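Local structure of AclR protein (Streptomyces galilaeus, 2GEY) at residues A[86-90]-A[91-95]. The protein is a putative hydroxylase of the SnoaL-like family, probably acting in the biosynthesis of an aromatic polyketide antibiotic. Sequence-based numbering, arbitrary orientation.
Sequences QGEFM and GVQPT
F89 and V92 pair through both backbone N-H groups at the tip of a beta hairpin loop, the first and last residues of a type I' turn whose corners are M90 and G91. The loop links strands 74-84 and 98-110 of the alpha+beta barrel. F89 N donates to V92 O at 3.1 Å, and V92 N returns a bond of 2.9 Å to F89 O. Both M90 and G91 have the positive phi values this turn requires.

E88, before the turn, reaches across to the returning chain in one of its two modelled conformers. Its CB lies 3.9 Å from V92 O; CG, anti to the backbone N (chi1 -166°), comes closer to the same oxygen, which also receives a CA-H...O contact from E88 CA. Beyond CG the chain is extended, bringing OE1 to 3.6 Å from G91 CA and OE2 to the amide of Q93, whose own chain bends at chi2 (-53°) to meet it. The CB of F89 points away from the returning chain, and its ring lies edge-to-face with F58 and touches L126 of helix 124-129. Farther from the turn, P94 CB packs 3.3 Å from Q86 C. On the exposed side, in this conformer and so probably not permanently, Q93 NE2 donates to E88 OE2 at 2.7 Å from above the carboxylate plane.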
ATOM      1  N   GLN A  86     -11.213 -20.484   4.424  1.00 28.29           N
ATOM      2  CA  GLN A  86     -12.166 -21.598   4.396  1.00 28.93           C
ATOM      3  C   GLN A  86     -12.342 -22.223   3.013  1.00 29.21           C
ATOM      4  O   GLN A  86     -12.831 -23.350   2.911  1.00 28.86           O
ATOM      5  CB  GLN A  86     -13.544 -21.138   4.892  1.00 29.35           C
ATOM      6  CG  GLN A  86     -13.577 -20.537   6.293  1.00 31.09           C
ATOM      7  CD  GLN A  86     -13.366 -21.546   7.415  1.00 35.56           C
ATOM      8  OE1 GLN A  86     -13.357 -21.178   8.591  1.00 39.41           O
ATOM      9  NE2 GLN A  86     -13.201 -22.817   7.067  1.00 37.07           N
ATOM     10  N   GLY A  87     -11.965 -21.507   1.957  1.00 29.34           N
ATOM     11  CA  GLY A  87     -12.052 -22.035   0.590  1.00 30.16           C
ATOM     12  C   GLY A  87     -10.728 -21.926  -0.140  1.00 30.48           C
ATOM     13  O   GLY A  87      -9.887 -21.109   0.224  1.00 30.09           O
ATOM     14  N   GLU A  88     -10.533 -22.756  -1.166  1.00 31.17           N
ATOM     15  CA  GLU A  88      -9.285 -22.729  -1.923  0.50 31.28           C
ATOM     16  C   GLU A  88      -9.027 -21.323  -2.469  1.00 31.42           C
ATOM     17  O   GLU A  88      -9.936 -20.649  -2.953  1.00 31.25           O
ATOM     18  CB  GLU A  88      -9.286 -23.761  -3.060  0.50 31.49           C
ATOM     19  CG  GLU A  88      -7.897 -24.012  -3.664  0.50 31.53           C
ATOM     20  CD  GLU A  88      -7.904 -25.025  -4.801  0.50 31.97           C
ATOM     21  OE1 GLU A  88      -7.215 -24.785  -5.816  0.50 33.46           O
ATOM     22  OE2 GLU A  88      -8.569 -26.074  -4.674  0.50 32.85           O
ATOM     23  N   PHE A  89      -7.775 -20.884  -2.363  1.00 31.42           N
ATOM     24  CA  PHE A  89      -7.374 -19.570  -2.837  1.00 31.96           C
ATOM     25  C   PHE A  89      -5.944 -19.612  -3.359  1.00 32.54           C
ATOM     26  O   PHE A  89      -5.051 -20.129  -2.688  1.00 32.30           O
ATOM     27  CB  PHE A  89      -7.493 -18.542  -1.711  1.00 31.36           C
ATOM     28  CG  PHE A  89      -7.400 -17.123  -2.185  1.00 30.93           C
ATOM     29  CD1 PHE A  89      -8.403 -16.580  -2.974  1.00 31.19           C
ATOM     30  CD2 PHE A  89      -6.314 -16.334  -1.857  1.00 30.32           C
ATOM     31  CE1 PHE A  89      -8.324 -15.273  -3.422  1.00 31.08           C
ATOM     32  CE2 PHE A  89      -6.224 -15.022  -2.302  1.00 31.20           C
ATOM     33  CZ  PHE A  89      -7.232 -14.490  -3.083  1.00 31.00           C
ATOM     34  N   MET A  90      -5.744 -19.068  -4.560  1.00 33.63           N
ATOM     35  CA  MET A  90      -4.448 -19.082  -5.248  1.00 34.61           C
ATOM     36  C   MET A  90      -3.817 -20.473  -5.282  1.00 34.44           C
ATOM     37  O   MET A  90      -2.605 -20.618  -5.126  1.00 34.77           O
ATOM     38  CB  MET A  90      -3.480 -18.099  -4.594  1.00 34.87           C
ATOM     39  CG  MET A  90      -3.985 -16.680  -4.529  1.00 36.05           C
ATOM     40  SD  MET A  90      -2.747 -15.507  -3.950  1.00 38.85           S
ATOM     41  CE  MET A  90      -2.057 -16.350  -2.543  1.00 38.66           C
ATOM     42  N   GLY A  91      -4.652 -21.491  -5.478  1.00 34.49           N
ATOM     43  CA  GLY A  91      -4.193 -22.870  -5.544  1.00 34.30           C
ATOM     44  C   GLY A  91      -3.858 -23.509  -4.207  1.00 34.20           C
ATOM     45  O   GLY A  91      -3.392 -24.643  -4.170  1.00 34.29           O
ATOM     46  N   VAL A  92      -4.102 -22.799  -3.107  1.00 33.84           N
ATOM     47  CA  VAL A  92      -3.794 -23.312  -1.773  1.00 33.71           C
ATOM     48  C   VAL A  92      -5.067 -23.791  -1.084  1.00 33.64           C
ATOM     49  O   VAL A  92      -6.032 -23.038  -0.965  1.00 33.44           O
ATOM     50  CB  VAL A  92      -3.125 -22.228  -0.906  1.00 33.46           C
ATOM     51  CG1 VAL A  92      -2.823 -22.761   0.494  1.00 33.55           C
ATOM     52  CG2 VAL A  92      -1.863 -21.736  -1.581  1.00 33.27           C
ATOM     53  N   GLN A  93      -5.066 -25.041  -0.626  1.00 33.67           N
ATOM     54  CA  GLN A  93      -6.232 -25.600   0.052  1.00 33.92           C
ATOM     55  C   GLN A  93      -6.466 -24.896   1.389  1.00 33.73           C
ATOM     56  O   GLN A  93      -5.509 -24.495   2.054  1.00 33.58           O
ATOM     57  CB  GLN A  93      -6.069 -27.104   0.274  1.00 34.01           C
ATOM     58  CG  GLN A  93      -5.954 -27.917  -1.014  1.00 35.00           C
ATOM     59  CD  GLN A  93      -7.096 -27.654  -1.983  1.00 36.03           C
ATOM     60  OE1 GLN A  93      -8.268 -27.705  -1.613  1.00 36.81           O
ATOM     61  NE2 GLN A  93      -6.752 -27.361  -3.230  1.00 37.53           N
ATOM     62  N   PRO A  94      -7.740 -24.750   1.788  1.00 33.82           N
ATOM     63  CA  PRO A  94      -8.065 -24.013   3.004  1.00 33.99           C
ATOM     64  C   PRO A  94      -7.505 -24.647   4.275  1.00 34.12           C
ATOM     65  O   PRO A  94      -7.578 -25.865   4.448  1.00 33.90           O
ATOM     66  CB  PRO A  94      -9.596 -24.022   3.026  1.00 34.01           C
ATOM     67  CG  PRO A  94      -9.991 -25.164   2.184  1.00 33.68           C
ATOM     68  CD  PRO A  94      -8.952 -25.255   1.120  1.00 33.73           C
ATOM     69  N   THR A  95      -6.947 -23.801   5.139  1.00 34.36           N
ATOM     70  CA  THR A  95      -6.356 -24.224   6.405  1.00 34.36           C
ATOM     71  C   THR A  95      -7.329 -24.027   7.575  1.00 34.19           C
ATOM     72  O   THR A  95      -7.283 -24.757   8.561  1.00 34.50           O
ATOM     73  CB  THR A  95      -5.069 -23.421   6.689  1.00 34.82           C
ATOM     74  OG1 THR A  95      -5.306 -22.026   6.463  1.00 35.80           O
ATOM     75  CG2 THR A  95      -3.944 -23.867   5.770  1.00 35.78           C
TER